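Local coordinates for protein Rab GDP-dissociation inhibitor (Saccharomyces cerevisiae, PDB 2BCG) that inhibits the release of GDP from the Rab GTPase Sec4 and extracts GDP-bound Ypt7 from vacuolar membranes, serving the yeast secretory pathway, at residues 54-59 with 77-82; 234-239 with 354-359. All blocks are in the same frame, centred on the assembly; numbering follows the deposited sequence. Where two conformers were deposited one is given.

Overall arrangement
Both contacts are partly buried and pack against the same mixed sheet, whose strands include 303-317, 345-351 and 362-369. Contact 1 lies farther out, with its centre about 23 Å from that of the chain against about 15 Å for contact 2. It joins the start of helix 55-62 to the loop before strand 84-85 and is half polar, a carboxylate meeting the start of the helix. Contact 2 joins strand 234-237 and the residues after it to the loop after strand 345-351 mainly through rings, with one backbone hydrogen bond. Their centres are about 14 Å apart, and they meet where W82 of contact 1 packs on C357 and S358 of contact 2.

Contact 1 (54-59 with 77-82); sequences TLSQLY and GKDRDW
T54 and W82 bring the two backbones closest, with their CA atoms 5.1 Å apart, where the first turn of helix 55-62 faces the short 3-10 turn 79-81. The polar half of the contact belongs to D79, whose carboxylate reaches the helix start and spans S56 with both oxygens. OD2 of D79 accepts S56 N at 2.9 Å through its syn lone pair, in a nearly straight bond (163°). The other oxygen, D79 OD1, takes the hydroxyl S56 OG at 2.5 Å, so short that the exact length is doubtful. S56 can make both bonds because its OG sits between its own N and carbonyl carbon (chi1 62°), beside the amide that D79 also grips. Serine suits the place, offering a donor on a short arm.

T54 is the N-cap, a threonine whose short hydroxyl arm lets OG1 accept Q57 N at 3.2 Å. A carboxylate so near the first turn of a helix would probably be stabilised as an anion by the positive end of the helix dipole; R72 adds a long, weak ion pair to D79 OD2.

Beneath this, L55 and W82 form the apolar half, lying side by side. L55, its CG anti to the backbone N (chi1 -170°), lays CD2 over one face of the indole, 3.9 Å from the centroid of its five-membered ring, in a CH-pi contact. Tryptophan offers that flat face while its NE1 still bonds F76 O, which helps to set the rotation of the ring. I316 of strand 303-317 touches both residues, and F393 also covers L55. Together these features make an N-capped helix start, with an aspartate from the loop after the next helix accepting from a first-turn amide and hydroxyl, above an apolar layer that seats the helix on the sheet.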
ATOM      1  N   THR A  54      -7.486   8.769   8.326  1.00 13.91           N
ATOM      2  CA  THR A  54      -8.806   9.355   8.221  1.00 15.48           C
ATOM      3  C   THR A  54      -8.769  10.880   8.353  1.00 15.18           C
ATOM      4  O   THR A  54      -7.755  11.469   8.721  1.00 15.39           O
ATOM      5  CB  THR A  54      -9.750   8.833   9.332  1.00 15.86           C
ATOM      6  OG1 THR A  54      -9.236   9.244  10.621  1.00 18.75           O
ATOM      7  CG2 THR A  54      -9.915   7.335   9.238  1.00 18.32           C
ATOM      8  N   LEU A  55      -9.903  11.515   8.049  1.00 16.28           N
ATOM      9  CA  LEU A  55     -10.004  12.945   8.180  1.00 17.39           C
ATOM     10  C   LEU A  55      -9.894  13.389   9.634  1.00 17.41           C
ATOM     11  O   LEU A  55      -9.158  14.320   9.938  1.00 17.90           O
ATOM     12  CB  LEU A  55     -11.255  13.461   7.464  1.00 17.54           C
ATOM     13  CG  LEU A  55     -11.416  14.959   7.279  1.00 19.52           C
ATOM     14  CD1 LEU A  55     -10.174  15.635   6.642  1.00 19.57           C
ATOM     15  CD2 LEU A  55     -12.584  15.118   6.365  1.00 20.27           C
ATOM     16  N   SER A  56     -10.557  12.677  10.540  1.00 18.40           N
ATOM     17  CA  SER A  56     -10.389  13.031  11.966  1.00 19.33           C
ATOM     18  C   SER A  56      -8.920  12.966  12.399  1.00 19.60           C
ATOM     19  O   SER A  56      -8.424  13.876  13.105  1.00 20.76           O
ATOM     20  CB  SER A  56     -11.331  12.241  12.891  1.00 20.26           C
ATOM     21  OG  SER A  56     -11.056  10.861  12.793  1.00 23.27           O
ATOM     22  N   GLN A  57      -8.195  11.934  11.933  1.00 18.93           N
ATOM     23  CA  GLN A  57      -6.759  11.853  12.208  1.00 19.43           C
ATOM     24  C   GLN A  57      -5.925  12.965  11.603  1.00 18.44           C
ATOM     25  O   GLN A  57      -4.922  13.414  12.159  1.00 18.19           O
ATOM     26  CB  GLN A  57      -6.197  10.492  11.782  1.00 20.34           C
ATOM     27  CG  GLN A  57      -6.166   9.542  12.909  1.00 24.60           C
ATOM     28  CD  GLN A  57      -5.418  10.125  14.133  1.00 29.13           C
ATOM     29  OE1 GLN A  57      -4.266  10.605  14.030  1.00 33.57           O
ATOM     30  NE2 GLN A  57      -6.090  10.117  15.288  1.00 31.16           N
ATOM     31  N   LEU A  58      -6.343  13.419  10.422  1.00 17.32           N
ATOM     32  CA  LEU A  58      -5.693  14.543   9.825  1.00 18.43           C
ATOM     33  C   LEU A  58      -5.812  15.800  10.722  1.00 17.94           C
ATOM     34  O   LEU A  58      -4.855  16.573  10.845  1.00 18.37           O
ATOM     35  CB  LEU A  58      -6.293  14.765   8.433  1.00 19.29           C
ATOM     36  CG  LEU A  58      -5.403  15.101   7.272  1.00 19.21           C
ATOM     37  CD1 LEU A  58      -4.216  14.160   7.088  1.00 13.92           C
ATOM     38  CD2 LEU A  58      -6.261  15.174   6.037  1.00 18.99           C
ATOM     39  N   TYR A  59      -7.004  16.035  11.296  1.00 18.38           N
ATOM     40  CA  TYR A  59      -7.185  17.179  12.206  1.00 19.02           C
ATOM     41  C   TYR A  59      -6.355  17.021  13.459  1.00 19.36           C
ATOM     42  O   TYR A  59      -5.725  17.964  13.932  1.00 19.83           O
ATOM     43  CB  TYR A  59      -8.670  17.363  12.560  1.00 19.04           C
ATOM     44  CG  TYR A  59      -9.446  18.157  11.526  1.00 18.41           C
ATOM     45  CD1 TYR A  59      -9.517  19.559  11.603  1.00 18.24           C
ATOM     46  CD2 TYR A  59     -10.068  17.521  10.442  1.00 18.08           C
ATOM     47  CE1 TYR A  59     -10.211  20.295  10.627  1.00 18.20           C
ATOM     48  CE2 TYR A  59     -10.757  18.246   9.467  1.00 18.86           C
ATOM     49  CZ  TYR A  59     -10.835  19.637   9.582  1.00 17.88           C
ATOM     50  OH  TYR A  59     -11.504  20.341   8.613  1.00 20.00           O
ATOM     51  N   GLY A  77     -18.473  14.529   4.932  1.00 23.76           N
ATOM     52  CA  GLY A  77     -18.990  13.161   4.975  1.00 24.73           C
ATOM     53  C   GLY A  77     -18.316  12.286   6.017  1.00 24.87           C
ATOM     54  O   GLY A  77     -17.580  12.767   6.889  1.00 25.41           O
ATOM     55  N   LYS A  78     -18.573  10.979   5.915  1.00 26.59           N
ATOM     56  CA  LYS A  78     -18.099   9.992   6.894  1.00 27.30           C
ATOM     57  C   LYS A  78     -16.585   9.709   6.835  1.00 26.21           C
ATOM     58  O   LYS A  78     -16.012   9.624   5.740  1.00 24.68           O
ATOM     59  CB  LYS A  78     -18.889   8.682   6.729  1.00 29.36           C
ATOM     60  CG  LYS A  78     -20.384   8.789   7.147  1.00 30.90           C
ATOM     61  CD  LYS A  78     -20.569   8.448   8.637  1.00 34.70           C
ATOM     62  CE  LYS A  78     -22.041   8.131   9.001  1.00 33.71           C
ATOM     63  NZ  LYS A  78     -22.921   9.327   9.311  1.00 38.05           N
ATOM     64  N   ASP A  79     -15.965   9.575   8.016  1.00 25.58           N
ATOM     65  CA  ASP A  79     -14.533   9.306   8.181  1.00 25.85           C
ATOM     66  C   ASP A  79     -14.131   8.090   7.341  1.00 24.62           C
ATOM     67  O   ASP A  79     -13.018   8.032   6.812  1.00 25.05           O
ATOM     68  CB  ASP A  79     -14.205   9.017   9.660  1.00 27.16           C
ATOM     69  CG  ASP A  79     -13.065   9.883  10.234  1.00 28.07           C
ATOM     70  OD1 ASP A  79     -12.578   9.524  11.329  1.00 31.83           O
ATOM     71  OD2 ASP A  79     -12.664  10.909   9.656  1.00 25.17           O
ATOM     72  N   ARG A  80     -15.035   7.115   7.210  1.00 22.97           N
ATOM     73  CA  ARG A  80     -14.692   5.869   6.499  1.00 22.70           C
ATOM     74  C   ARG A  80     -14.369   6.092   5.008  1.00 20.64           C
ATOM     75  O   ARG A  80     -13.689   5.270   4.389  1.00 20.52           O
ATOM     76  CB  ARG A  80     -15.789   4.798   6.654  0.60 22.38           C
ATOM     77  CG  ARG A  80     -17.225   5.255   6.341  0.60 23.90           C
ATOM     78  CD  ARG A  80     -18.237   4.100   6.588  0.60 24.84           C
ATOM     79  NE  ARG A  80     -17.932   3.341   7.807  0.60 30.72           N
ATOM     80  CZ  ARG A  80     -18.376   3.641   9.026  0.60 25.85           C
ATOM     81  NH1 ARG A  80     -19.177   4.680   9.218  0.60 33.12           N
ATOM     82  NH2 ARG A  80     -18.027   2.891  10.065  0.60 31.39           N
ATOM     83  N   ASP A  81     -14.863   7.184   4.431  1.00 18.70           N
ATOM     84  CA  ASP A  81     -14.607   7.522   3.041  1.00 17.71           C
ATOM     85  C   ASP A  81     -13.208   8.122   2.775  1.00 15.79           C
ATOM     86  O   ASP A  81     -12.811   8.316   1.614  1.00 15.67           O
ATOM     87  CB  ASP A  81     -15.624   8.567   2.560  1.00 18.40           C
ATOM     88  CG  ASP A  81     -17.006   7.986   2.308  1.00 22.21           C
ATOM     89  OD1 ASP A  81     -17.871   8.776   1.834  1.00 22.79           O
ATOM     90  OD2 ASP A  81     -17.225   6.780   2.576  1.00 25.39           O
ATOM     91  N   TRP A  82     -12.483   8.437   3.838  1.00 14.10           N
ATOM     92  CA  TRP A  82     -11.226   9.191   3.703  1.00 13.27           C
ATOM     93  C   TRP A  82     -10.028   8.302   4.032  1.00 13.58           C
ATOM     94  O   TRP A  82      -9.986   7.711   5.115  1.00 14.70           O
ATOM     95  CB  TRP A  82     -11.264  10.424   4.616  1.00 13.71           C
ATOM     96  CG  TRP A  82     -12.287  11.453   4.179  1.00 12.83           C
ATOM     97  CD1 TRP A  82     -13.641  11.447   4.443  1.00 13.77           C
ATOM     98  CD2 TRP A  82     -12.039  12.605   3.378  1.00 12.84           C
ATOM     99  NE1 TRP A  82     -14.253  12.523   3.829  1.00 14.26           N
ATOM    100  CE2 TRP A  82     -13.286  13.277   3.203  1.00 13.84           C
ATOM    101  CE3 TRP A  82     -10.881  13.166   2.813  1.00 13.71           C
ATOM    102  CZ2 TRP A  82     -13.394  14.458   2.466  1.00 13.95           C
ATOM    103  CZ3 TRP A  82     -10.990  14.337   2.083  1.00 13.29           C
ATOM    104  CH2 TRP A  82     -12.235  14.975   1.914  1.00 14.46           C
TER

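Contact 2 (234-239 with 354-359); sequences YLYPMY and HNVCSK
Y239 N donates to H354 O at 2.8 Å, joining the residues that follow strand 234-237 to the loop after strand 345-351. The tight part lies on the buried side. There a chi1 of -175° turns the Y236 ring away from its own amide and toward H354, edge to face in a T-shaped pair. The planes stand at 90°, and Y236 CD2 comes within 3.4 Å of H354 CD2 in one of the two modelled histidine conformers. V356 CG1 closes in at the tyrosine edge, 3.8 Å from Y236 OH; a tyrosine fits here because that hydroxyl, on a buried residue, hydrogen-bonds to D85 OD2.

The other side is looser and partly exposed. N355, whose left-handed backbone asparagine tolerates well, lies alongside Y239, setting CB over the ring at 3.9 Å from its centroid and OD1 over the same face toward its rim, 3.4 Å from Y239 CZ. M238 bends its flexible chain to bring CE to 3.3 Å from N355 OD1. With an alanine in place of Y239, N355 would probably lose the ring beneath its side chain and be freer to turn, although the backbone bond could remain. Another protein's chain packs on M238 and Y239, and residues 236-261 interact with Ypt1, which is consistent with this strand-to-loop junction forming part of the Rab-binding surface.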
ATOM      1  N   TYR A 234       2.196   6.219 -14.519  1.00 13.12           N
ATOM      2  CA  TYR A 234       1.907   5.912 -13.104  1.00 11.85           C
ATOM      3  C   TYR A 234       0.668   5.121 -12.827  1.00 11.87           C
ATOM      4  O   TYR A 234      -0.371   5.310 -13.485  1.00 12.54           O
ATOM      5  CB  TYR A 234       1.747   7.211 -12.318  1.00 12.67           C
ATOM      6  CG  TYR A 234       2.903   8.164 -12.404  1.00 12.04           C
ATOM      7  CD1 TYR A 234       4.174   7.768 -12.000  1.00 11.95           C
ATOM      8  CD2 TYR A 234       2.708   9.490 -12.771  1.00 14.21           C
ATOM      9  CE1 TYR A 234       5.248   8.638 -12.056  1.00 13.98           C
ATOM     10  CE2 TYR A 234       3.775  10.377 -12.824  1.00 13.85           C
ATOM     11  CZ  TYR A 234       5.049   9.957 -12.450  1.00 14.89           C
ATOM     12  OH  TYR A 234       6.100  10.854 -12.475  1.00 16.26           O
ATOM     13  N   LEU A 235       0.766   4.322 -11.765  1.00 11.68           N
ATOM     14  CA  LEU A 235      -0.392   3.693 -11.120  1.00 10.56           C
ATOM     15  C   LEU A 235      -0.572   4.219  -9.669  1.00 10.16           C
ATOM     16  O   LEU A 235       0.357   4.743  -9.095  1.00 11.81           O
ATOM     17  CB  LEU A 235      -0.192   2.174 -11.073  1.00 12.42           C
ATOM     18  CG  LEU A 235       0.139   1.423 -12.374  1.00 14.19           C
ATOM     19  CD1 LEU A 235       0.394  -0.061 -12.104  1.00 16.52           C
ATOM     20  CD2 LEU A 235      -1.001   1.630 -13.391  1.00 17.34           C
ATOM     21  N   TYR A 236      -1.768   4.039  -9.118  1.00 10.27           N
ATOM     22  CA  TYR A 236      -2.060   4.457  -7.742  1.00 10.24           C
ATOM     23  C   TYR A 236      -3.032   3.427  -7.131  1.00 10.84           C
ATOM     24  O   TYR A 236      -3.962   3.005  -7.799  1.00 11.85           O
ATOM     25  CB  TYR A 236      -2.668   5.866  -7.713  1.00 11.38           C
ATOM     26  CG  TYR A 236      -2.890   6.393  -6.304  1.00 10.37           C
ATOM     27  CD1 TYR A 236      -1.851   6.990  -5.590  1.00 11.50           C
ATOM     28  CD2 TYR A 236      -4.140   6.248  -5.671  1.00 11.54           C
ATOM     29  CE1 TYR A 236      -2.035   7.417  -4.277  1.00  9.78           C
ATOM     30  CE2 TYR A 236      -4.326   6.690  -4.367  1.00 10.34           C
ATOM     31  CZ  TYR A 236      -3.278   7.256  -3.675  1.00 10.06           C
ATOM     32  OH  TYR A 236      -3.523   7.683  -2.390  1.00 11.79           O
ATOM     33  N   PRO A 237      -2.798   3.008  -5.884  1.00 11.26           N
ATOM     34  CA  PRO A 237      -3.693   2.011  -5.265  1.00 11.17           C
ATOM     35  C   PRO A 237      -5.053   2.554  -4.834  1.00 10.31           C
ATOM     36  O   PRO A 237      -5.150   3.617  -4.194  1.00 11.51           O
ATOM     37  CB  PRO A 237      -2.935   1.571  -4.006  1.00 12.29           C
ATOM     38  CG  PRO A 237      -2.083   2.748  -3.655  1.00 13.01           C
ATOM     39  CD  PRO A 237      -1.714   3.419  -4.970  1.00 11.57           C
ATOM     40  N   MET A 238      -6.095   1.774  -5.111  1.00 11.23           N
ATOM     41  CA  MET A 238      -7.415   2.042  -4.556  1.00 11.23           C
ATOM     42  C   MET A 238      -7.321   1.975  -3.025  1.00 10.30           C
ATOM     43  O   MET A 238      -6.682   1.053  -2.445  1.00 10.96           O
ATOM     44  CB  MET A 238      -8.419   0.987  -5.057  1.00 11.89           C
ATOM     45  CG  MET A 238      -8.646   0.979  -6.554  1.00 14.34           C
ATOM     46  SD  MET A 238      -9.279   2.555  -7.164  1.00 16.40           S
ATOM     47  CE  MET A 238     -10.894   2.532  -6.362  1.00 18.35           C
ATOM     48  N   TYR A 239      -7.961   2.959  -2.397  1.00 10.23           N
ATOM     49  CA  TYR A 239      -7.971   3.180  -0.942  1.00  9.53           C
ATOM     50  C   TYR A 239      -6.668   3.736  -0.354  1.00 10.47           C
ATOM     51  O   TYR A 239      -6.556   3.885   0.866  1.00 10.98           O
ATOM     52  CB  TYR A 239      -8.396   1.937  -0.151  1.00 11.40           C
ATOM     53  CG  TYR A 239      -9.750   1.401  -0.470  1.00 11.74           C
ATOM     54  CD1 TYR A 239     -10.929   2.020  -0.013  1.00 13.16           C
ATOM     55  CD2 TYR A 239      -9.863   0.267  -1.244  1.00 11.92           C
ATOM     56  CE1 TYR A 239     -12.192   1.460  -0.305  1.00 14.52           C
ATOM     57  CE2 TYR A 239     -11.086  -0.300  -1.523  1.00 15.03           C
ATOM     58  CZ  TYR A 239     -12.235   0.308  -1.079  1.00 15.11           C
ATOM     59  OH  TYR A 239     -13.422  -0.270  -1.393  1.00 18.38           O
ATOM     60  N   HIS A 354     -10.345   6.955  -6.566  1.00 14.05           N
ATOM     61  CA  HIS A 354      -9.372   6.064  -5.940  1.00 13.47           C
ATOM     62  C   HIS A 354      -9.794   5.752  -4.497  1.00 13.03           C
ATOM     63  O   HIS A 354      -9.002   5.154  -3.764  1.00 12.73           O
ATOM     64  CB  HIS A 354      -7.895   6.595  -6.096  0.50 15.04           C
ATOM     65  CG  HIS A 354      -7.253   6.392  -7.468  0.50 14.62           C
ATOM     66  ND1 HIS A 354      -7.243   7.368  -8.445  0.50 16.93           N
ATOM     67  CD2 HIS A 354      -6.515   5.367  -7.974  0.50 16.44           C
ATOM     68  CE1 HIS A 354      -6.566   6.947  -9.499  0.50 14.34           C
ATOM     69  NE2 HIS A 354      -6.104   5.735  -9.237  0.50 15.43           N
ATOM     70  N   ASN A 355     -11.031   6.086  -4.105  1.00 13.86           N
ATOM     71  CA  ASN A 355     -11.562   5.761  -2.758  1.00 14.04           C
ATOM     72  C   ASN A 355     -10.742   6.360  -1.615  1.00 14.62           C
ATOM     73  O   ASN A 355     -10.526   5.718  -0.578  1.00 14.49           O
ATOM     74  CB  ASN A 355     -11.741   4.236  -2.573  1.00 14.39           C
ATOM     75  CG  ASN A 355     -12.784   3.641  -3.525  1.00 18.05           C
ATOM     76  OD1 ASN A 355     -12.862   2.404  -3.695  1.00 22.37           O
ATOM     77  ND2 ASN A 355     -13.585   4.495  -4.133  1.00 19.07           N
ATOM     78  N   VAL A 356     -10.244   7.577  -1.826  1.00 13.11           N
ATOM     79  CA  VAL A 356      -9.447   8.229  -0.800  1.00 12.33           C
ATOM     80  C   VAL A 356     -10.133   9.416  -0.153  1.00 11.21           C
ATOM     81  O   VAL A 356      -9.640   9.924   0.821  1.00 11.13           O
ATOM     82  CB  VAL A 356      -8.068   8.658  -1.347  1.00 12.35           C
ATOM     83  CG1 VAL A 356      -7.232   7.402  -1.653  1.00 12.19           C
ATOM     84  CG2 VAL A 356      -8.239   9.554  -2.588  1.00 13.74           C
ATOM     85  N   CYS A 357     -11.270   9.845  -0.698  1.00 12.66           N
ATOM     86  CA  CYS A 357     -12.046  10.941  -0.120  1.00 13.42           C
ATOM     87  C   CYS A 357     -13.504  10.743  -0.504  1.00 14.24           C
ATOM     88  O   CYS A 357     -13.812   9.973  -1.412  1.00 14.65           O
ATOM     89  CB  CYS A 357     -11.510  12.322  -0.561  1.00 12.90           C
ATOM     90  SG  CYS A 357     -11.446  12.555  -2.336  1.00 14.14           S
ATOM     91  N   SER A 358     -14.377  11.475   0.161  1.00 14.70           N
ATOM     92  CA  SER A 358     -15.796  11.392  -0.125  1.00 16.15           C
ATOM     93  C   SER A 358     -16.109  12.036  -1.481  1.00 16.25           C
ATOM     94  O   SER A 358     -15.325  12.843  -2.043  1.00 16.25           O
ATOM     95  CB  SER A 358     -16.608  12.048   1.009  1.00 16.71           C
ATOM     96  OG  SER A 358     -16.318  13.430   1.054  1.00 19.35           O
ATOM     97  N   LYS A 359     -17.298  11.709  -1.982  1.00 17.87           N
ATOM     98  CA  LYS A 359     -17.714  12.117  -3.308  1.00 18.82           C
ATOM     99  C   LYS A 359     -17.557  13.627  -3.546  1.00 17.89           C
ATOM    100  O   LYS A 359     -17.964  14.432  -2.696  1.00 19.52           O
ATOM    101  CB  LYS A 359     -19.182  11.749  -3.479  1.00 19.70           C
ATOM    102  CG  LYS A 359     -19.696  12.052  -4.855  1.00 24.29           C
ATOM    103  CD  LYS A 359     -21.114  11.516  -5.027  1.00 29.06           C
ATOM    104  CE  LYS A 359     -21.546  11.617  -6.489  1.00 32.24           C
ATOM    105  NZ  LYS A 359     -20.707  10.760  -7.407  1.00 34.69           N
TER